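Local coordinates for D-methionine-binding lipoprotein MetQ (Escherichia coli, PDB 4YAH), which serves as the substrate-binding lipoprotein of an ATP-driven ABC transporter that carries D-methionine into the cell, at residues Leu71-Leu76 and Asp93-Asp98; Asn108-Pro113 and Glu254-Ala259; Pro188-Leu191 and Gln195-Leu198. All blocks are in the same frame, centred on the assembly; numbering follows the deposited sequence.

Contact 1: Leu71-Leu76 and Asp93-Asp98; sequences LPNEAL and DQQLKD
The helical segments 71-76 and 93-98 approach each other most closely at Asn73 and Gln95, whose CA atoms stand 8.2 Å apart, so the two backbones never meet and these two residues bridge the gap with their side chains. Asn73 and Gln95 both direct CB toward the other helix. The join is one hydrogen bond: Asn73 ND2 donates to Gln95 OE1 at 2.9 Å, with an almost straight N-H...O angle of 174°. The acceptor lies in the amide plane of Asn73, and the two amide planes are only 26° apart, so the groups lie nearly coplanar, while the donor is slightly tilted from the plane of the glutamine carbonyl. A bend in the Gln95 chain (chi2 -88°) turns its amide and OE1 toward Asn73.

Asparagine suits the buried place because its short amide can serve several partners. Its ND2 also bonds to Gln87 OE1, and its OD1 accepts from Asn84 ND2, which fixes the amide's rotation. Tyr101 packs against Asn73 and Gln95 alike. Within helix 89-99, Gln94 NE2 donates to Asp98 OD2, 2.8 Å away and one turn on. Asn73 thus joins helix 71-78 to helix 89-99 and, through Asn84 and Gln87, to strand 83-88 of the periplasmic-binding-protein fold; since Gln87 lines the methionine pocket, this is consistent with a second-shell role at the ligand site.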
loop_
_atom_site.group_PDB
_atom_site.type_symbol
_atom_site.label_atom_id
_atom_site.label_comp_id
_atom_site.label_asym_id
_atom_site.label_seq_id
_atom_site.Cartn_x
_atom_site.Cartn_y
_atom_site.Cartn_z
ATOM N N LEU A 71 -12.698 3.289 -2.567
ATOM C CA LEU A 71 -13.274 4.502 -3.155
ATOM C C LEU A 71 -12.361 5.241 -4.143
ATOM O O LEU A 71 -12.860 5.879 -5.069
ATOM C CB LEU A 71 -13.702 5.469 -2.052
ATOM C CG LEU A 71 -14.778 4.930 -1.110
ATOM C CD1 LEU A 71 -15.147 5.981 -0.043
ATOM C CD2 LEU A 71 -16.001 4.493 -1.883
ATOM N N PRO A 72 -11.029 5.185 -3.961
ATOM C CA PRO A 72 -10.247 5.942 -4.954
ATOM C C PRO A 72 -10.378 5.430 -6.393
ATOM O O PRO A 72 -10.355 6.239 -7.336
ATOM C CB PRO A 72 -8.810 5.787 -4.459
ATOM C CG PRO A 72 -8.947 5.524 -2.977
ATOM C CD PRO A 72 -10.200 4.729 -2.829
ATOM N N ASN A 73 -10.512 4.119 -6.583
ATOM C CA ASN A 73 -10.696 3.604 -7.932
ATOM C C ASN A 73 -12.120 3.866 -8.444
ATOM O O ASN A 73 -12.305 4.114 -9.636
ATOM C CB ASN A 73 -10.357 2.115 -7.999
ATOM C CG ASN A 73 -8.880 1.872 -8.147
ATOM O OD1 ASN A 73 -8.122 2.750 -8.569
ATOM N ND2 ASN A 73 -8.454 0.666 -7.811
ATOM N N GLU A 74 -13.113 3.831 -7.554
ATOM C CA GLU A 74 -14.488 4.203 -7.929
ATOM C C GLU A 74 -14.537 5.643 -8.419
ATOM O O GLU A 74 -15.144 5.947 -9.452
ATOM C CB GLU A 74 -15.450 4.039 -6.747
ATOM C CG GLU A 74 -15.588 2.608 -6.245
ATOM C CD GLU A 74 -16.765 2.416 -5.288
ATOM O OE1 GLU A 74 -17.435 3.420 -4.939
ATOM O OE2 GLU A 74 -17.026 1.254 -4.896
ATOM N N ALA A 75 -13.880 6.521 -7.674
ATOM C CA ALA A 75 -13.859 7.942 -7.985
ATOM C C ALA A 75 -13.212 8.174 -9.342
ATOM O O ALA A 75 -13.680 8.963 -10.147
ATOM C CB ALA A 75 -13.116 8.697 -6.897
ATOM N N LEU A 76 -12.117 7.480 -9.582
ATOM C CA LEU A 76 -11.406 7.592 -10.848
ATOM C C LEU A 76 -12.259 7.096 -12.006
ATOM O O LEU A 76 -12.368 7.766 -13.024
ATOM C CB LEU A 76 -10.100 6.802 -10.781
ATOM C CG LEU A 76 -9.268 6.753 -12.051
ATOM C CD1 LEU A 76 -8.925 8.153 -12.536
ATOM C CD2 LEU A 76 -8.011 5.932 -11.827
ATOM N N ASP A 93 -4.715 -4.970 -10.890
ATOM C CA ASP A 93 -5.179 -6.092 -11.710
ATOM C C ASP A 93 -6.394 -6.792 -11.116
ATOM O O ASP A 93 -7.324 -7.144 -11.829
ATOM C CB ASP A 93 -4.053 -7.103 -11.903
ATOM C CG ASP A 93 -2.917 -6.555 -12.755
ATOM O OD1 ASP A 93 -3.111 -5.515 -13.411
ATOM O OD2 ASP A 93 -1.834 -7.164 -12.765
ATOM N N GLN A 94 -6.389 -6.974 -9.803
ATOM C CA GLN A 94 -7.507 -7.595 -9.113
ATOM C C GLN A 94 -8.766 -6.733 -9.203
ATOM O O GLN A 94 -9.883 -7.241 -9.322
ATOM C CB GLN A 94 -7.122 -7.846 -7.653
ATOM C CG GLN A 94 -8.122 -8.663 -6.887
ATOM C CD GLN A 94 -8.186 -10.080 -7.400
ATOM O OE1 GLN A 94 -7.158 -10.682 -7.720
ATOM N NE2 GLN A 94 -9.392 -10.614 -7.514
ATOM N N GLN A 95 -8.570 -5.425 -9.124
ATOM C CA GLN A 95 -9.663 -4.458 -9.246
ATOM C C GLN A 95 -10.271 -4.500 -10.654
ATOM O O GLN A 95 -11.494 -4.400 -10.810
ATOM C CB GLN A 95 -9.165 -3.047 -8.925
ATOM C CG GLN A 95 -8.892 -2.805 -7.431
ATOM C CD GLN A 95 -10.112 -2.343 -6.699
ATOM O OE1 GLN A 95 -10.498 -1.176 -6.793
ATOM N NE2 GLN A 95 -10.728 -3.243 -5.949
ATOM N N LEU A 96 -9.424 -4.616 -11.671
ATOM C CA LEU A 96 -9.934 -4.730 -13.037
ATOM C C LEU A 96 -10.810 -5.975 -13.161
ATOM O O LEU A 96 -11.897 -5.915 -13.733
ATOM C CB LEU A 96 -8.793 -4.770 -14.059
ATOM C CG LEU A 96 -7.776 -3.619 -14.034
ATOM C CD1 LEU A 96 -6.910 -3.664 -15.271
ATOM C CD2 LEU A 96 -8.432 -2.262 -13.883
ATOM N N LYS A 97 -10.345 -7.093 -12.609
ATOM C CA LYS A 97 -11.096 -8.349 -12.657
ATOM C C LYS A 97 -12.400 -8.242 -11.883
ATOM O O LYS A 97 -13.462 -8.605 -12.384
ATOM C CB LYS A 97 -10.269 -9.515 -12.092
ATOM C CG LYS A 97 -9.227 -10.085 -13.022
ATOM C CD LYS A 97 -8.663 -11.392 -12.473
ATOM C CE LYS A 97 -7.774 -12.094 -13.501
ATOM N NZ LYS A 97 -7.354 -13.464 -13.058
ATOM N N ASP A 98 -12.323 -7.750 -10.649
ATOM C CA ASP A 98 -13.477 -7.779 -9.757
ATOM C C ASP A 98 -14.488 -6.674 -10.006
ATOM O O ASP A 98 -15.675 -6.890 -9.773
ATOM C CB ASP A 98 -13.007 -7.724 -8.301
ATOM C CG ASP A 98 -12.326 -9.009 -7.859
ATOM O OD1 ASP A 98 -12.528 -10.063 -8.506
ATOM O OD2 ASP A 98 -11.586 -8.961 -6.861
#

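Contact 2: Asn108-Pro113 and Glu254-Ala259; sequences NTFVYP and EVYEAA. With MET (methionine), chain B.
Phe110, on the strand end 110-111, reaches into the side of helix 253-262, its CA lying 8.5 Å from that of Tyr256. Its CB starts within its own segment, 3.8 Å above one face of the Tyr112 ring and toward that ring's rim. From there CG sits beside the backbone N and anti to the carbonyl carbon (chi1 -55°), which sends the ring at the helix with its far carbons leading. CE1 comes to 3.7 Å from Tyr256 CD1, meeting the tyrosine at its ring edge. On the other flank CE2 lies 4.0 Å from Val255 CG1, a methyl that approaches the phenylalanine edge in the ring plane. The tip, CZ, is 3.6 Å from Ala259 CB. That methyl stands over one face, 4.0 Å from the ring centroid and 24° off the normal, a CH-pi contact.

The residue types follow from this geometry: alanine is small enough to let a ring lie beneath it, one turn after the valine that meets the ring edge. Trp271 adds an edge-to-face partner, and Tyr250 also touches Phe110. Tyr112, the next residue but one, belongs to the methionine pocket, its CD2 3.8 Å from the amino nitrogen of the ligand. The methionine as a whole is hydrogen-bonded by Arg144, Asn202, Thr204 and Asn229. With no hydrogen bond between the segments, the contact is wholly apolar: burial of an aromatic ring and dispersion join helix 253-262 to the end of strand 103-111, two residues before Tyr112.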
loop_
_atom_site.group_PDB
_atom_site.type_symbol
_atom_site.label_atom_id
_atom_site.label_comp_id
_atom_site.label_asym_id
_atom_site.label_seq_id
_atom_site.Cartn_x
_atom_site.Cartn_y
_atom_site.Cartn_z
ATOM N N ASN A 108 5.397 4.476 -11.963
ATOM C CA ASN A 108 5.688 3.916 -10.642
ATOM C C ASN A 108 5.988 4.990 -9.626
ATOM O O ASN A 108 6.564 6.014 -9.957
ATOM C CB ASN A 108 6.896 2.982 -10.695
ATOM C CG ASN A 108 6.684 1.798 -11.578
ATOM O OD1 ASN A 108 5.555 1.407 -11.870
ATOM N ND2 ASN A 108 7.789 1.188 -11.997
ATOM N N THR A 109 5.657 4.720 -8.369
ATOM C CA THR A 109 6.035 5.607 -7.281
ATOM C C THR A 109 7.030 4.849 -6.399
ATOM O O THR A 109 8.184 4.666 -6.814
ATOM C CB THR A 109 4.790 6.117 -6.507
ATOM O OG1 THR A 109 4.043 5.014 -5.979
ATOM C CG2 THR A 109 3.879 6.942 -7.442
ATOM N N PHE A 110 6.603 4.380 -5.222
ATOM C CA PHE A 110 7.509 3.679 -4.306
ATOM C C PHE A 110 7.071 2.256 -4.006
ATOM O O PHE A 110 5.882 1.932 -4.057
ATOM C CB PHE A 110 7.648 4.436 -2.974
ATOM C CG PHE A 110 8.086 5.858 -3.137
ATOM C CD1 PHE A 110 9.428 6.172 -3.284
ATOM C CD2 PHE A 110 7.154 6.880 -3.153
ATOM C CE1 PHE A 110 9.831 7.487 -3.446
ATOM C CE2 PHE A 110 7.553 8.205 -3.324
ATOM C CZ PHE A 110 8.894 8.503 -3.465
ATOM N N VAL A 111 8.047 1.407 -3.687
ATOM C CA VAL A 111 7.763 0.152 -2.997
ATOM C C VAL A 111 7.744 0.477 -1.499
ATOM O O VAL A 111 8.617 1.199 -1.018
ATOM C CB VAL A 111 8.812 -0.940 -3.267
ATOM C CG1 VAL A 111 8.404 -2.252 -2.597
ATOM C CG2 VAL A 111 9.039 -1.151 -4.756
ATOM N N TYR A 112 6.752 -0.059 -0.781
ATOM C CA TYR A 112 6.595 0.140 0.661
ATOM C C TYR A 112 6.635 -1.227 1.327
ATOM O O TYR A 112 5.592 -1.847 1.524
ATOM C CB TYR A 112 5.278 0.836 0.970
ATOM C CG TYR A 112 5.162 2.256 0.482
ATOM C CD1 TYR A 112 5.897 3.273 1.070
ATOM C CD2 TYR A 112 4.280 2.581 -0.532
ATOM C CE1 TYR A 112 5.765 4.588 0.646
ATOM C CE2 TYR A 112 4.136 3.896 -0.964
ATOM C CZ TYR A 112 4.891 4.888 -0.370
ATOM O OH TYR A 112 4.764 6.186 -0.772
ATOM N N PRO A 113 7.844 -1.731 1.627
ATOM C CA PRO A 113 7.906 -3.102 2.149
ATOM C C PRO A 113 7.068 -3.229 3.418
ATOM O O PRO A 113 7.158 -2.401 4.319
ATOM C CB PRO A 113 9.402 -3.318 2.403
ATOM C CG PRO A 113 10.085 -2.381 1.402
ATOM C CD PRO A 113 9.184 -1.153 1.444
ATOM N N GLU A 254 12.969 15.484 -5.052
ATOM C CA GLU A 254 12.344 16.178 -3.940
ATOM C C GLU A 254 11.312 15.271 -3.272
ATOM O O GLU A 254 11.226 15.197 -2.045
ATOM C CB GLU A 254 11.700 17.473 -4.432
ATOM C CG GLU A 254 11.388 18.466 -3.347
ATOM C CD GLU A 254 11.024 19.826 -3.904
ATOM O OE1 GLU A 254 11.475 20.150 -5.025
ATOM O OE2 GLU A 254 10.284 20.569 -3.222
ATOM N N VAL A 255 10.563 14.539 -4.089
ATOM C CA VAL A 255 9.523 13.667 -3.573
ATOM C C VAL A 255 10.175 12.460 -2.897
ATOM O O VAL A 255 9.744 12.046 -1.815
ATOM C CB VAL A 255 8.535 13.238 -4.693
ATOM C CG1 VAL A 255 7.609 12.131 -4.217
ATOM C CG2 VAL A 255 7.709 14.407 -5.141
ATOM N N TYR A 256 11.219 11.903 -3.505
ATOM C CA TYR A 256 11.901 10.776 -2.889
ATOM C C TYR A 256 12.449 11.158 -1.522
ATOM O O TYR A 256 12.318 10.411 -0.550
ATOM C CB TYR A 256 13.055 10.250 -3.755
ATOM C CG TYR A 256 13.908 9.293 -2.966
ATOM C CD1 TYR A 256 13.445 8.020 -2.666
ATOM C CD2 TYR A 256 15.144 9.678 -2.469
ATOM C CE1 TYR A 256 14.198 7.143 -1.911
ATOM C CE2 TYR A 256 15.910 8.809 -1.713
ATOM C CZ TYR A 256 15.432 7.541 -1.440
ATOM O OH TYR A 256 16.183 6.667 -0.685
ATOM N N GLU A 257 13.065 12.328 -1.450
ATOM C CA GLU A 257 13.716 12.741 -0.217
ATOM C C GLU A 257 12.695 12.874 0.905
ATOM O O GLU A 257 12.951 12.435 2.039
ATOM C CB GLU A 257 14.478 14.049 -0.430
ATOM C CG GLU A 257 15.773 13.871 -1.227
ATOM C CD GLU A 257 16.699 12.819 -0.626
ATOM O OE1 GLU A 257 16.755 12.715 0.619
ATOM O OE2 GLU A 257 17.355 12.084 -1.399
ATOM N N ALA A 258 11.532 13.434 0.572
ATOM C CA ALA A 258 10.420 13.556 1.512
ATOM C C ALA A 258 9.929 12.188 1.975
ATOM O O ALA A 258 9.711 11.957 3.167
ATOM C CB ALA A 258 9.280 14.335 0.881
ATOM N N ALA A 259 9.753 11.275 1.032
ATOM C CA ALA A 259 9.287 9.938 1.376
ATOM C C ALA A 259 10.289 9.192 2.241
ATOM O O ALA A 259 9.912 8.463 3.166
ATOM C CB ALA A 259 8.990 9.147 0.122
HETATM N N MET B . 0.619 1.527 -0.218
HETATM C CA MET B . 0.103 0.160 -0.145
HETATM C C MET B . 1.260 -0.808 -0.073
HETATM O O MET B . 2.175 -0.692 -0.895
HETATM C CB MET B . -0.768 -0.160 -1.363
HETATM C CG MET B . -1.500 -1.491 -1.283
HETATM S SD MET B . -2.514 -1.861 -2.730
HETATM C CE MET B . -3.886 -0.740 -2.461
HETATM O OXT MET B . 1.270 -1.713 0.785
#

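Contact 3: Pro188-Leu191 and Gln195-Leu198; sequences PRSL and QIAL
Ile196 presses its branched carbons against the backbone carbonyl of Ser190, with Ser190 O 3.2 Å from Ile196 CB and CG1 and CG2 also close to it. The oxygen thus rests against the root of the side chain, where the branching of isoleucine at CB offers it three carbons at once. CG2, anti to the backbone N, is the branch that also comes near the serine side chain, 4.1 Å from Ser190 OG. That hydroxyl is engaged with its own helix: with chi1 at 82° OG stands between the backbone N and carbonyl carbon, and it bonds to Leu187 O. Serine fits here because it is slim and can return its polar end to the helix while buried.

Beside this carbonyl-to-hydrocarbon contact, on either side of the short connection, the carbonyls of Leu191 and Ile196 approach each other. Leu191 O and Ile196 O are 4.0 Å apart, and a water bridges them, donating to Leu191 O at 2.8 Å and to Ile196 O at 3.0 Å. Strand 196-201 meanwhile pairs with strand 132-136 through Ala197 and Leu198, and the side chain of Leu191 settles on Ala199 and Ile201.

The short, weakly bonded helix 187-190 is therefore folded back on the strand that follows it, yet no direct hydrogen bond joins segments 188-191 and 195-198. The link is van der Waals contact plus the water: two acceptors cannot bond each other, so the water supplies both hydrogens, and Lys120 NZ is a further donor to Ile196 O.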
loop_
_atom_site.group_PDB
_atom_site.type_symbol
_atom_site.label_atom_id
_atom_site.label_comp_id
_atom_site.label_asym_id
_atom_site.label_seq_id
_atom_site.Cartn_x
_atom_site.Cartn_y
_atom_site.Cartn_z
ATOM N N PRO A 188 -4.394 -0.652 11.905
ATOM C CA PRO A 188 -3.745 0.024 13.050
ATOM C C PRO A 188 -4.519 -0.100 14.377
ATOM O O PRO A 188 -3.927 -0.427 15.421
ATOM C CB PRO A 188 -3.674 1.483 12.592
ATOM C CG PRO A 188 -3.530 1.352 11.096
ATOM C CD PRO A 188 -4.472 0.237 10.733
ATOM N N ARG A 189 -5.825 0.124 14.362
ATOM C CA ARG A 189 -6.583 0.055 15.612
ATOM C C ARG A 189 -6.683 -1.403 16.104
ATOM O O ARG A 189 -6.906 -1.644 17.297
ATOM C CB ARG A 189 -7.975 0.657 15.465
ATOM C CG ARG A 189 -8.927 -0.135 14.605
ATOM C CD ARG A 189 -10.261 0.587 14.467
ATOM N NE ARG A 189 -10.182 1.715 13.549
ATOM C CZ ARG A 189 -11.201 2.530 13.289
ATOM N NH1 ARG A 189 -12.378 2.353 13.883
ATOM N NH2 ARG A 189 -11.036 3.529 12.440
ATOM N N SER A 190 -6.503 -2.366 15.202
ATOM C CA SER A 190 -6.609 -3.787 15.575
ATOM C C SER A 190 -5.539 -4.173 16.606
ATOM O O SER A 190 -5.705 -5.125 17.390
ATOM C CB SER A 190 -6.507 -4.698 14.331
ATOM O OG SER A 190 -5.162 -4.931 13.946
ATOM N N LEU A 191 -4.444 -3.424 16.621
ATOM C CA LEU A 191 -3.334 -3.704 17.537
ATOM C C LEU A 191 -3.734 -3.627 19.000
ATOM O O LEU A 191 -3.117 -4.275 19.845
ATOM C CB LEU A 191 -2.190 -2.726 17.315
ATOM C CG LEU A 191 -1.428 -2.855 16.000
ATOM C CD1 LEU A 191 -0.512 -1.679 15.825
ATOM C CD2 LEU A 191 -0.635 -4.181 15.956
ATOM N N GLN A 195 -7.271 -9.563 21.820
ATOM C CA GLN A 195 -6.792 -10.855 21.322
ATOM C C GLN A 195 -5.802 -10.773 20.140
ATOM O O GLN A 195 -5.238 -11.792 19.748
ATOM C CB GLN A 195 -7.986 -11.722 20.926
ATOM C CG GLN A 195 -8.904 -12.081 22.097
ATOM C CD GLN A 195 -8.178 -12.772 23.255
ATOM O OE1 GLN A 195 -7.228 -13.530 23.054
ATOM N NE2 GLN A 195 -8.624 -12.495 24.478
ATOM N N ILE A 196 -5.572 -9.579 19.590
ATOM C CA ILE A 196 -4.686 -9.454 18.425
ATOM C C ILE A 196 -3.229 -9.304 18.855
ATOM O O ILE A 196 -2.814 -8.274 19.382
ATOM C CB ILE A 196 -5.098 -8.263 17.537
ATOM C CG1 ILE A 196 -6.543 -8.437 17.042
ATOM C CG2 ILE A 196 -4.130 -8.080 16.393
ATOM C CD1 ILE A 196 -6.759 -9.557 16.103
ATOM N N ALA A 197 -2.453 -10.360 18.618
ATOM C CA ALA A 197 -1.070 -10.424 19.062
ATOM C C ALA A 197 -0.077 -9.879 18.057
ATOM O O ALA A 197 1.062 -9.551 18.404
ATOM C CB ALA A 197 -0.713 -11.874 19.388
ATOM N N LEU A 198 -0.528 -9.772 16.811
ATOM C CA LEU A 198 0.339 -9.477 15.691
ATOM C C LEU A 198 -0.544 -8.992 14.551
ATOM O O LEU A 198 -1.635 -9.520 14.357
ATOM C CB LEU A 198 1.124 -10.734 15.303
ATOM C CG LEU A 198 2.137 -10.670 14.169
ATOM C CD1 LEU A 198 3.301 -9.769 14.527
ATOM C CD2 LEU A 198 2.628 -12.094 13.872
HETATM O O HOH W 1 -0.911 -5.910 19.308
#

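Overall arrangement
Contacts 1 and 2 both belong to the lobe built on the six-stranded sheet, and helix 89-99 of the first is followed in the chain by strand 103-111 of the second; their centres are 22 Å apart and their nearest atoms about 11 Å. Contact 3 lies in the other lobe, on the five-stranded sheet, with its centre 28 Å from contact 1 and 27 Å from contact 2, and is nested in the chain between the two halves of contact 2. Methionine relates them: the Asn73 side chain of contact 1 is about 7 Å from it, Tyr112 of contact 2 lines its pocket, and strand 196-201 of contact 3 leads to Asn202, which binds it.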